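Local coordinates for protein tryptophan synthase alpha chain (Aquifex aeolicus, PDB 2EKC) that probably cleaves indoleglycerol phosphate to indole and glyceraldehyde 3-phosphate, as the alpha subunit of tryptophan synthase in the last step of tryptophan biosynthesis, at residues 20-25 with 47-52; 43-48 with 251-256; 80-85 with 121-126. All blocks are in the same frame, centred on the assembly; numbering follows the deposited sequence.

Overall arrangement
All three contacts belong to one parallel TIM barrel, but at different depths. Interaction 1 is its core: neighbouring strands 18-24 and 47-51 share backbone hydrogen bonds, and the predicted catalytic Glu49 stands among them. Interaction 2 starts from the same strand 47-51 but lies farther out and only partly buried, where the turn before that strand meets the C-terminal helix; between the two segments the contact is van der Waals packing. The two meet where Ser21 OG probably hydrogen-bonds Thr45 OG1. Interaction 3, between helix 78-91 and the turn into strand 125-127, is largely buried too; it mixes apolar packing with one hydrogen bond and a lysine at the margin. Its Val81 and Leu84 pack on residues of interaction 1.

Interaction 1: residues 20-25 with 47-52; sequences VSYLMV and ILEIGF
Tyr22 and Glu49 sit side by side on neighbouring parallel strands of the TIM barrel, both turned to the face that also carries Val20 and Ile47. Glu49 CB starts 3.8 Å from Tyr22 CD1. Its CG, anti to the carbonyl carbon (chi1 -61°), is pressed to 3.3 Å from Val20 CG1, and CD stays near the same methyl. The carboxylate then parts: OE1 lies 3.2 Å from Tyr22 CB, while OE2 stays 3.7 Å from Val20 CG1. Ring and carboxylate planes are 78° apart. Farther along, the ring edge of Tyr22 meets Gly51, where the absence of a side chain leaves room for the ring and for Met24 SD, 3.5 Å from Gly51 O.

Backbone bonds fix this register. Glu49 N donates to Ser21 O over 2.8 Å, Gly51 N donates to Leu23 O, and Leu23 N makes a weak bond to Glu49 O. Just past strand 18-24, Val25 CG2 packs on Ile50 CG2; Ile50 and Leu23 point to the other face, where Leu23 meets helix 30-42.

Glu49 is a predicted proton acceptor, and Tyr22 also touches Asp60, the other one. The strand pair thus sets the carboxylate between a valine methyl and the base of a tyrosine, consistent with positioning it for proton transfer.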
loop_
_atom_site.group_PDB
_atom_site.type_symbol
_atom_site.label_atom_id
_atom_site.label_comp_id
_atom_site.label_asym_id
_atom_site.label_seq_id
_atom_site.Cartn_x
_atom_site.Cartn_y
_atom_site.Cartn_z
ATOM N N VAL A 20 -4.447 5.915 0.954
ATOM C CA VAL A 20 -3.354 5.105 0.429
ATOM C C VAL A 20 -3.746 4.718 -0.992
ATOM O O VAL A 20 -4.740 4.023 -1.187
ATOM C CB VAL A 20 -3.168 3.829 1.278
ATOM C CG1 VAL A 20 -2.032 2.995 0.732
ATOM C CG2 VAL A 20 -2.902 4.205 2.724
ATOM N N SER A 21 -2.982 5.180 -1.980
ATOM C CA SER A 21 -3.283 4.885 -3.378
ATOM C C SER A 21 -2.354 3.821 -3.938
ATOM O O SER A 21 -1.133 3.878 -3.760
ATOM C CB SER A 21 -3.185 6.157 -4.224
ATOM O OG SER A 21 -4.082 7.140 -3.740
ATOM N N TYR A 22 -2.949 2.861 -4.632
ATOM C CA TYR A 22 -2.216 1.748 -5.206
ATOM C C TYR A 22 -2.313 1.739 -6.730
ATOM O O TYR A 22 -3.409 1.701 -7.294
ATOM C CB TYR A 22 -2.775 0.455 -4.586
ATOM C CG TYR A 22 -2.254 -0.866 -5.114
ATOM C CD1 TYR A 22 -0.941 -1.012 -5.557
ATOM C CD2 TYR A 22 -3.081 -1.993 -5.121
ATOM C CE1 TYR A 22 -0.463 -2.253 -6.002
ATOM C CE2 TYR A 22 -2.615 -3.234 -5.559
ATOM C CZ TYR A 22 -1.309 -3.356 -5.999
ATOM O OH TYR A 22 -0.862 -4.581 -6.445
ATOM N N LEU A 23 -1.155 1.803 -7.388
ATOM C CA LEU A 23 -1.069 1.773 -8.848
ATOM C C LEU A 23 0.036 0.792 -9.231
ATOM O O LEU A 23 0.933 0.523 -8.432
ATOM C CB LEU A 23 -0.742 3.165 -9.415
ATOM C CG LEU A 23 -1.855 4.218 -9.465
ATOM C CD1 LEU A 23 -1.274 5.554 -9.925
ATOM C CD2 LEU A 23 -2.950 3.760 -10.416
ATOM N N MET A 24 -0.031 0.264 -10.448
ATOM C CA MET A 24 0.953 -0.704 -10.937
ATOM C C MET A 24 1.965 -0.079 -11.894
ATOM O O MET A 24 1.588 0.604 -12.841
ATOM C CB MET A 24 0.232 -1.854 -11.652
ATOM C CG MET A 24 1.154 -2.942 -12.192
ATOM S SD MET A 24 1.811 -3.985 -10.872
ATOM C CE MET A 24 0.313 -4.769 -10.329
ATOM N N VAL A 25 3.250 -0.319 -11.652
ATOM C CA VAL A 25 4.282 0.223 -12.528
ATOM C C VAL A 25 4.203 -0.490 -13.870
ATOM O O VAL A 25 4.207 -1.716 -13.918
ATOM C CB VAL A 25 5.705 -0.001 -11.972
ATOM C CG1 VAL A 25 6.729 0.534 -12.975
ATOM C CG2 VAL A 25 5.870 0.696 -10.625
ATOM N N ILE A 47 -0.136 8.145 1.288
ATOM C CA ILE A 47 0.789 7.017 1.288
ATOM C C ILE A 47 0.633 6.311 -0.046
ATOM O O ILE A 47 -0.484 6.014 -0.475
ATOM C CB ILE A 47 0.463 6.024 2.424
ATOM C CG1 ILE A 47 0.667 6.702 3.780
ATOM C CG2 ILE A 47 1.349 4.777 2.303
ATOM C CD1 ILE A 47 0.207 5.861 4.956
ATOM N N LEU A 48 1.754 6.039 -0.699
ATOM C CA LEU A 48 1.723 5.392 -1.999
ATOM C C LEU A 48 2.091 3.918 -1.952
ATOM O O LEU A 48 3.039 3.533 -1.271
ATOM C CB LEU A 48 2.682 6.120 -2.946
ATOM C CG LEU A 48 2.673 5.702 -4.414
ATOM C CD1 LEU A 48 1.328 6.081 -5.027
ATOM C CD2 LEU A 48 3.812 6.386 -5.158
ATOM N N GLU A 49 1.321 3.089 -2.656
ATOM C CA GLU A 49 1.635 1.668 -2.748
ATOM C C GLU A 49 2.075 1.482 -4.199
ATOM O O GLU A 49 1.302 1.738 -5.130
ATOM C CB GLU A 49 0.423 0.778 -2.473
ATOM C CG GLU A 49 -0.198 0.929 -1.101
ATOM C CD GLU A 49 -1.162 -0.207 -0.792
ATOM O OE1 GLU A 49 -1.825 -0.691 -1.733
ATOM O OE2 GLU A 49 -1.259 -0.608 0.387
ATOM N N ILE A 50 3.313 1.045 -4.381
ATOM C CA ILE A 50 3.886 0.846 -5.707
ATOM C C ILE A 50 3.841 -0.623 -6.102
ATOM O O ILE A 50 4.496 -1.455 -5.476
ATOM C CB ILE A 50 5.355 1.340 -5.726
ATOM C CG1 ILE A 50 5.410 2.803 -5.264
ATOM C CG2 ILE A 50 5.943 1.184 -7.122
ATOM C CD1 ILE A 50 6.832 3.409 -5.210
ATOM N N GLY A 51 3.067 -0.938 -7.141
ATOM C CA GLY A 51 2.939 -2.320 -7.581
ATOM C C GLY A 51 4.101 -2.854 -8.405
ATOM O O GLY A 51 4.476 -2.264 -9.414
ATOM N N PHE A 52 4.657 -3.980 -7.963
ATOM C CA PHE A 52 5.787 -4.656 -8.616
ATOM C C PHE A 52 5.178 -5.841 -9.380
ATOM O O PHE A 52 4.812 -6.848 -8.778
ATOM C CB PHE A 52 6.768 -5.121 -7.519
ATOM C CG PHE A 52 7.924 -5.968 -8.008
ATOM C CD1 PHE A 52 8.263 -6.036 -9.356
ATOM C CD2 PHE A 52 8.704 -6.672 -7.087
ATOM C CE1 PHE A 52 9.363 -6.791 -9.783
ATOM C CE2 PHE A 52 9.805 -7.430 -7.499
ATOM C CZ PHE A 52 10.136 -7.491 -8.850
#

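Interaction 2: residues 43-48 with 251-256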
loop_
_atom_site.group_PDB
_atom_site.type_symbol
_atom_site.label_atom_id
_atom_site.label_comp_id
_atom_site.label_asym_id
_atom_site.label_seq_id
_atom_site.Cartn_x
_atom_site.Cartn_y
_atom_site.Cartn_z
ATOM N N ASN A 43 -2.930 15.101 -6.139
ATOM C CA ASN A 43 -4.291 15.286 -5.669
ATOM C C ASN A 43 -4.638 14.854 -4.239
ATOM O O ASN A 43 -5.812 14.739 -3.893
ATOM C CB ASN A 43 -5.252 14.649 -6.674
ATOM C CG ASN A 43 -5.495 15.545 -7.885
ATOM O OD1 ASN A 43 -6.298 16.473 -7.827
ATOM N ND2 ASN A 43 -4.785 15.281 -8.975
ATOM N N GLY A 44 -3.634 14.616 -3.402
ATOM C CA GLY A 44 -3.949 14.271 -2.026
ATOM C C GLY A 44 -3.573 12.921 -1.454
ATOM O O GLY A 44 -3.900 12.643 -0.299
ATOM N N THR A 45 -2.906 12.077 -2.234
ATOM C CA THR A 45 -2.502 10.765 -1.734
ATOM C C THR A 45 -1.500 10.962 -0.589
ATOM O O THR A 45 -0.531 11.708 -0.722
ATOM C CB THR A 45 -1.864 9.919 -2.867
ATOM O OG1 THR A 45 -2.884 9.533 -3.800
ATOM C CG2 THR A 45 -1.198 8.676 -2.309
ATOM N N ASP A 46 -1.742 10.295 0.535
ATOM C CA ASP A 46 -0.869 10.410 1.705
ATOM C C ASP A 46 0.203 9.333 1.768
ATOM O O ASP A 46 1.308 9.572 2.257
ATOM C CB ASP A 46 -1.710 10.355 2.975
ATOM C CG ASP A 46 -2.712 11.486 3.042
ATOM O OD1 ASP A 46 -2.265 12.647 3.126
ATOM O OD2 ASP A 46 -3.935 11.217 2.995
ATOM N N ILE A 47 -0.136 8.145 1.288
ATOM C CA ILE A 47 0.789 7.017 1.288
ATOM C C ILE A 47 0.633 6.311 -0.046
ATOM O O ILE A 47 -0.484 6.014 -0.475
ATOM C CB ILE A 47 0.463 6.024 2.424
ATOM C CG1 ILE A 47 0.667 6.702 3.780
ATOM C CG2 ILE A 47 1.349 4.777 2.303
ATOM C CD1 ILE A 47 0.207 5.861 4.956
ATOM N N LEU A 48 1.754 6.039 -0.699
ATOM C CA LEU A 48 1.723 5.392 -1.999
ATOM C C LEU A 48 2.091 3.918 -1.952
ATOM O O LEU A 48 3.039 3.533 -1.271
ATOM C CB LEU A 48 2.682 6.120 -2.946
ATOM C CG LEU A 48 2.673 5.702 -4.414
ATOM C CD1 LEU A 48 1.328 6.081 -5.027
ATOM C CD2 LEU A 48 3.812 6.386 -5.158
ATOM N N ASN A 251 -9.305 13.475 -10.253
ATOM C CA ASN A 251 -10.579 13.915 -9.695
ATOM C C ASN A 251 -11.080 12.927 -8.651
ATOM O O ASN A 251 -11.604 13.327 -7.611
ATOM C CB ASN A 251 -11.639 14.063 -10.793
ATOM C CG ASN A 251 -11.386 15.257 -11.695
ATOM O OD1 ASN A 251 -10.729 16.221 -11.300
ATOM N ND2 ASN A 251 -11.928 15.207 -12.907
ATOM N N LEU A 252 -10.924 11.636 -8.932
ATOM C CA LEU A 252 -11.365 10.596 -8.009
ATOM C C LEU A 252 -10.572 10.635 -6.704
ATOM O O LEU A 252 -11.137 10.497 -5.619
ATOM C CB LEU A 252 -11.231 9.214 -8.657
ATOM C CG LEU A 252 -11.599 8.006 -7.785
ATOM C CD1 LEU A 252 -13.044 8.121 -7.310
ATOM C CD2 LEU A 252 -11.399 6.720 -8.581
ATOM N N VAL A 253 -9.262 10.827 -6.809
ATOM C CA VAL A 253 -8.411 10.891 -5.622
ATOM C C VAL A 253 -8.784 12.111 -4.780
ATOM O O VAL A 253 -8.799 12.047 -3.550
ATOM C CB VAL A 253 -6.917 10.976 -6.009
ATOM C CG1 VAL A 253 -6.071 11.329 -4.782
ATOM C CG2 VAL A 253 -6.461 9.648 -6.597
ATOM N N LYS A 254 -9.090 13.216 -5.450
ATOM C CA LYS A 254 -9.468 14.440 -4.759
ATOM C C LYS A 254 -10.763 14.223 -3.986
ATOM O O LYS A 254 -10.899 14.661 -2.846
ATOM C CB LYS A 254 -9.641 15.580 -5.765
ATOM C CG LYS A 254 -9.966 16.922 -5.134
ATOM C CD LYS A 254 -9.843 18.057 -6.148
ATOM C CE LYS A 254 -10.854 17.915 -7.273
ATOM N NZ LYS A 254 -10.721 18.996 -8.291
ATOM N N GLU A 255 -11.712 13.536 -4.614
ATOM C CA GLU A 255 -12.998 13.255 -3.989
ATOM C C GLU A 255 -12.875 12.289 -2.808
ATOM O O GLU A 255 -13.498 12.491 -1.765
ATOM C CB GLU A 255 -13.969 12.700 -5.032
ATOM C CG GLU A 255 -15.282 12.215 -4.457
ATOM C CD GLU A 255 -16.385 12.183 -5.489
ATOM O OE1 GLU A 255 -16.140 11.673 -6.606
ATOM O OE2 GLU A 255 -17.496 12.664 -5.182
ATOM N N LEU A 256 -12.080 11.236 -2.975
ATOM C CA LEU A 256 -11.881 10.264 -1.904
ATOM C C LEU A 256 -11.286 10.960 -0.685
ATOM O O LEU A 256 -11.719 10.741 0.446
ATOM C CB LEU A 256 -10.938 9.151 -2.367
ATOM C CG LEU A 256 -11.448 8.240 -3.484
ATOM C CD1 LEU A 256 -10.354 7.259 -3.897
ATOM C CD2 LEU A 256 -12.685 7.493 -2.999
#
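Asn43 and Lys254 bring their backbones together, their CA atoms 5.3 Å apart, where the chain leaving helix 30-42 comes against the C-terminal helix 246-258. This is the alpha-to-beta turn of a beta-alpha-beta unit of the TIM barrel, leading into strand 47-51, and the contact joins this early unit to the last helix of the chain.

Val253 carries most of the contact from the helix side. Its CB bond points at the turn, and CG1, anti to the backbone N (chi1 168°), reaches 3.5 Å from Asn43 O and 3.9 Å from Asn43 CB. The same methyl lies 3.8 Å from Thr45 OG1. A compact, branched valine suits this place, because it lies between the turn, Val40 of helix 30-42, Leu19 of strand 18-24 and Leu237 of helix 235-242, all of which it touches.

Asn43 is the first residue to leave the helical conformation. Its amide nitrogen ND2 is hydrogen-bonded to Glu39 O one turn back, which holds the side chain near the end of its own helix. Gly44 follows with phi 117°, a conformation that glycine accommodates easily because it has no CB to meet the preceding carbonyl. Thr45 is buried, and its hydroxyl is satisfied by Val40 O and Ser21 OG, so a polar atom can be buried beside a methyl. Just along the chain, Asp46 links the turn to helix 246-258 through a salt bridge from OD2 to Lys257 NZ.

Lys254 lies at the exposed margin. Its chain leads the amine away, and the side-chain atom that meets the turn is CB, 4.0 Å from Asn43 OD1.

Interaction 3: residues 80-85 with 121-126; sequences DVLELS and KGIDGF
Ser85 OG donates a hydrogen bond of 2.7 Å to Lys121 O, the polar heart of the contact between helix 78-91 and the turn after helix 111-120. With OG anti to its own backbone N (chi1 170°), the hydroxyl is carried out toward the turn, and it reaches the carbonyl oxygen from above, 35° out of the carbonyl plane. A small hydroxyl suits this buried spot, since it serves the carbonyl while leaving room for Ile123 CD1, 3.5 Å from Ser85 OG.

Apolar contacts flank that bond. Leu82 CB rests 3.6 Å from Lys121 CG, the two side chains crossing at about a right angle, and Leu82 CD2 meets Ile123 CG1 at 4.0 Å. Lysine suits the margin: its methylenes cover Leu82, while the chain, bent at chi2, takes the amine away.

The charged end makes a salt bridge with Glu86, and a water 2.7 Å from Lys121 NZ also gives a weak bond to Glu83 OE1.

Gly122, with positive phi, is the C-prime residue of the Schellman motif that ends helix 111-120, bonded through Ile123 N to Ser118 O and Gly122 N to Arg119 O. The contact thus seats that helix end against the neighbouring helix 78-91, next to strand 97-100, where Ser85 touches Phe97 and Ile123 touches Leu99, just before the chain enters strand 125-127.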
loop_
_atom_site.group_PDB
_atom_site.type_symbol
_atom_site.label_atom_id
_atom_site.label_comp_id
_atom_site.label_asym_id
_atom_site.label_seq_id
_atom_site.Cartn_x
_atom_site.Cartn_y
_atom_site.Cartn_z
ATOM N N ASP A 80 12.991 -1.275 -13.069
ATOM C CA ASP A 80 12.114 -0.207 -13.555
ATOM C C ASP A 80 11.241 0.294 -12.411
ATOM O O ASP A 80 10.939 1.486 -12.318
ATOM C CB ASP A 80 11.229 -0.714 -14.699
ATOM C CG ASP A 80 12.037 -1.223 -15.883
ATOM O OD1 ASP A 80 12.814 -0.437 -16.465
ATOM O OD2 ASP A 80 11.895 -2.414 -16.229
ATOM N N VAL A 81 10.838 -0.624 -11.541
ATOM C CA VAL A 81 10.016 -0.267 -10.397
ATOM C C VAL A 81 10.755 0.701 -9.487
ATOM O O VAL A 81 10.188 1.701 -9.046
ATOM C CB VAL A 81 9.621 -1.512 -9.570
ATOM C CG1 VAL A 81 8.922 -1.078 -8.282
ATOM C CG2 VAL A 81 8.694 -2.411 -10.393
ATOM N N LEU A 82 12.023 0.407 -9.203
ATOM C CA LEU A 82 12.805 1.271 -8.327
ATOM C C LEU A 82 13.176 2.598 -8.988
ATOM O O LEU A 82 13.350 3.602 -8.302
ATOM C CB LEU A 82 14.063 0.544 -7.840
ATOM C CG LEU A 82 13.800 -0.677 -6.943
ATOM C CD1 LEU A 82 15.117 -1.193 -6.394
ATOM C CD2 LEU A 82 12.866 -0.296 -5.795
ATOM N N GLU A 83 13.303 2.599 -10.313
ATOM C CA GLU A 83 13.622 3.828 -11.037
ATOM C C GLU A 83 12.444 4.787 -10.871
ATOM O O GLU A 83 12.631 5.990 -10.681
ATOM C CB GLU A 83 13.854 3.535 -12.525
ATOM C CG GLU A 83 14.000 4.779 -13.404
ATOM C CD GLU A 83 15.260 5.583 -13.116
ATOM O OE1 GLU A 83 15.436 6.048 -11.969
ATOM O OE2 GLU A 83 16.077 5.756 -14.046
ATOM N N LEU A 84 11.232 4.243 -10.938
ATOM C CA LEU A 84 10.020 5.044 -10.780
ATOM C C LEU A 84 9.935 5.576 -9.351
ATOM O O LEU A 84 9.560 6.723 -9.133
ATOM C CB LEU A 84 8.775 4.205 -11.116
ATOM C CG LEU A 84 7.405 4.888 -10.981
ATOM C CD1 LEU A 84 6.427 4.288 -11.975
ATOM C CD2 LEU A 84 6.891 4.743 -9.554
ATOM N N SER A 85 10.284 4.741 -8.377
ATOM C CA SER A 85 10.269 5.160 -6.975
ATOM C C SER A 85 11.259 6.315 -6.792
ATOM O O SER A 85 10.930 7.343 -6.201
ATOM C CB SER A 85 10.669 3.997 -6.057
ATOM O OG SER A 85 10.885 4.444 -4.721
ATOM N N LYS A 121 16.572 3.423 -3.257
ATOM C CA LYS A 121 15.706 4.101 -4.220
ATOM C C LYS A 121 14.449 4.764 -3.653
ATOM O O LYS A 121 13.519 5.059 -4.401
ATOM C CB LYS A 121 15.301 3.131 -5.331
ATOM C CG LYS A 121 16.465 2.547 -6.112
ATOM C CD LYS A 121 17.149 3.589 -6.969
ATOM C CE LYS A 121 18.270 2.965 -7.789
ATOM N NZ LYS A 121 18.936 3.960 -8.672
ATOM N N GLY A 122 14.411 4.992 -2.345
ATOM C CA GLY A 122 13.263 5.667 -1.761
ATOM C C GLY A 122 12.126 4.861 -1.158
ATOM O O GLY A 122 11.139 5.449 -0.714
ATOM N N ILE A 123 12.232 3.539 -1.128
ATOM C CA ILE A 123 11.153 2.731 -0.554
ATOM C C ILE A 123 11.197 2.823 0.970
ATOM O O ILE A 123 12.265 2.741 1.575
ATOM C CB ILE A 123 11.260 1.244 -0.981
ATOM C CG1 ILE A 123 11.086 1.115 -2.500
ATOM C CG2 ILE A 123 10.203 0.416 -0.257
ATOM C CD1 ILE A 123 9.715 1.563 -3.014
ATOM N N ASP A 124 10.033 3.001 1.588
ATOM C CA ASP A 124 9.955 3.114 3.038
ATOM C C ASP A 124 9.617 1.805 3.733
ATOM O O ASP A 124 10.057 1.572 4.858
ATOM C CB ASP A 124 8.926 4.173 3.423
ATOM C CG ASP A 124 9.375 5.564 3.060
ATOM O OD1 ASP A 124 10.407 6.005 3.606
ATOM O OD2 ASP A 124 8.708 6.207 2.227
ATOM N N GLY A 125 8.831 0.961 3.068
ATOM C CA GLY A 125 8.457 -0.319 3.651
ATOM C C GLY A 125 7.843 -1.242 2.616
ATOM O O GLY A 125 7.707 -0.860 1.454
ATOM N N PHE A 126 7.478 -2.455 3.028
ATOM C CA PHE A 126 6.870 -3.422 2.112
ATOM C C PHE A 126 5.486 -3.872 2.551
ATOM O O PHE A 126 5.112 -3.758 3.715
ATOM C CB PHE A 126 7.690 -4.726 2.007
ATOM C CG PHE A 126 9.103 -4.567 1.496
ATOM C CD1 PHE A 126 9.488 -3.470 0.735
ATOM C CD2 PHE A 126 10.043 -5.572 1.748
ATOM C CE1 PHE A 126 10.792 -3.375 0.227
ATOM C CE2 PHE A 126 11.342 -5.492 1.250
ATOM C CZ PHE A 126 11.720 -4.388 0.485
HETATM O O HOH W 1 17.132 3.722 -10.615
#